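Local coordinates for lytic switch protein BZLF1 (Human herpesvirus 4, PDB 2C9L) that switches the virus from latency to its lytic cycle, binding DNA, including CpG-methylated viral DNA, as a homodimeric bZIP transcription factor, at residues 50-54 with 55-59. The protein carries 2 engineered substitutions. Residues are numbered along the deposited sequence; the frame is centred on the assembly and turned at random.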
loop_
_atom_site.group_PDB
_atom_site.type_symbol
_atom_site.label_atom_id
_atom_site.label_comp_id
_atom_site.label_asym_id
_atom_site.label_seq_id
_atom_site.Cartn_x
_atom_site.Cartn_y
_atom_site.Cartn_z
ATOM N N PRO C 50 25.787 -1.710 -15.479
ATOM C CA PRO C 50 26.721 -1.287 -14.434
ATOM C C PRO C 50 27.112 0.185 -14.521
ATOM O O PRO C 50 27.483 0.794 -13.520
ATOM C CB PRO C 50 27.914 -2.213 -14.652
ATOM C CG PRO C 50 27.274 -3.462 -15.155
ATOM C CD PRO C 50 26.282 -2.923 -16.156
ATOM N N SER C 51 27.016 0.754 -15.716
ATOM C CA SER C 51 27.389 2.147 -15.931
ATOM C C SER C 51 26.243 3.146 -15.808
ATOM O O SER C 51 26.415 4.328 -16.103
ATOM C CB SER C 51 28.044 2.291 -17.308
ATOM O OG SER C 51 27.252 1.672 -18.311
ATOM N N LEU C 52 25.081 2.681 -15.361
ATOM C CA LEU C 52 23.922 3.557 -15.230
ATOM C C LEU C 52 23.611 3.943 -13.779
ATOM O O LEU C 52 23.538 3.083 -12.898
ATOM C CB LEU C 52 22.701 2.881 -15.864
ATOM C CG LEU C 52 21.410 3.695 -15.976
ATOM C CD1 LEU C 52 21.653 4.940 -16.813
ATOM C CD2 LEU C 52 20.326 2.831 -16.603
ATOM N N ASP C 53 23.430 5.241 -13.538
ATOM C CA ASP C 53 23.116 5.743 -12.200
ATOM C C ASP C 53 21.601 5.750 -12.015
ATOM O O ASP C 53 20.946 6.777 -12.202
ATOM C CB ASP C 53 23.655 7.164 -12.015
ATOM C CG ASP C 53 23.607 7.619 -10.567
ATOM O OD1 ASP C 53 22.686 7.189 -9.844
ATOM O OD2 ASP C 53 24.481 8.410 -10.153
ATOM N N VAL C 54 21.052 4.602 -11.642
ATOM C CA VAL C 54 19.613 4.468 -11.458
ATOM C C VAL C 54 19.007 5.461 -10.466
ATOM O O VAL C 54 18.015 6.120 -10.770
ATOM C CB VAL C 54 19.256 3.045 -11.005
ATOM C CG1 VAL C 54 17.751 2.879 -10.968
ATOM C CG2 VAL C 54 19.892 2.029 -11.947
ATOM N N ASP C 55 19.604 5.567 -9.285
ATOM C CA ASP C 55 19.095 6.466 -8.256
ATOM C C ASP C 55 18.959 7.910 -8.717
ATOM O O ASP C 55 18.165 8.668 -8.165
ATOM C CB ASP C 55 19.986 6.409 -7.013
ATOM C CG ASP C 55 20.060 5.020 -6.415
ATOM O OD1 ASP C 55 20.824 4.183 -6.937
ATOM O OD2 ASP C 55 19.341 4.760 -5.430
ATOM N N SER C 56 19.736 8.288 -9.726
ATOM C CA SER C 56 19.691 9.648 -10.244
ATOM C C SER C 56 18.573 9.813 -11.263
ATOM O O SER C 56 17.973 10.882 -11.371
ATOM C CB SER C 56 21.029 10.013 -10.887
ATOM O OG SER C 56 22.078 9.935 -9.939
ATOM N N ILE C 57 18.300 8.752 -12.013
ATOM C CA ILE C 57 17.251 8.782 -13.023
ATOM C C ILE C 57 15.884 8.695 -12.358
ATOM O O ILE C 57 15.083 9.631 -12.426
ATOM C CB ILE C 57 17.396 7.608 -14.006
ATOM C CG1 ILE C 57 18.735 7.706 -14.735
ATOM C CG2 ILE C 57 16.238 7.605 -14.990
ATOM C CD1 ILE C 57 19.012 6.539 -15.647
ATOM N N ILE C 58 15.619 7.559 -11.723
ATOM C CA ILE C 58 14.354 7.349 -11.036
ATOM C C ILE C 58 14.620 7.437 -9.543
ATOM O O ILE C 58 14.867 6.427 -8.881
ATOM C CB ILE C 58 13.757 5.967 -11.368
ATOM C CG1 ILE C 58 13.597 5.822 -12.883
ATOM C CG2 ILE C 58 12.403 5.805 -10.681
ATOM C CD1 ILE C 58 13.034 4.478 -13.318
ATOM N N PRO C 59 14.573 8.659 -8.988
ATOM C CA PRO C 59 14.821 8.854 -7.558
ATOM C C PRO C 59 13.977 7.945 -6.676
ATOM O O PRO C 59 12.841 7.616 -7.011
ATOM C CB PRO C 59 14.506 10.337 -7.353
ATOM C CG PRO C 59 13.483 10.620 -8.414
ATOM C CD PRO C 59 14.054 9.892 -9.603
#
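Leu52 opens the contact by laying its CD1 methyl against CD1 of Ile57, 3.3 Å away and tighter than ordinary methyl packing; the two side chains cross at about a right angle. Next comes Asp53, the N-cap of the short helix 54-57 and the centre of an inverse gamma turn, in which Val54 N reaches weakly back to Leu52 O. The carboxylate, turned beside its own carbonyl carbon (chi1 -168°), reaches Ser56, where OD1 accepts a weak capping bond from Ser56 N at 3.2 Å. The same N-H also gives to Asp53 O at 3.1 Å, coming from above the carbonyl plane, and that oxygen takes a second, weak bond from Ile57 N. Asp53 OD1 also lies 4.6 Å from OD1 of Asp55, a likely mild repulsion, but Asp55 OD2 pairs with Arg60. Val54 then hands its carbonyl to the end of the turn: Ile58 N meets Val54 O at 3.0 Å, the nitrogen nearly in line with the C=O though the N-H itself is bent (144°), just where the chain leaves helical geometry. The buried Val54 side chain packs on Arg42 and Leu45 of helix 2-48 and on Leu41 of the second subunit. On that subunit Leu52 touches Met48, Ile57 Leu44 and Ile58 Leu41, so this little capped turn folds back along the C-terminal part of the zipper helix and packs against both helices of the coiled coil.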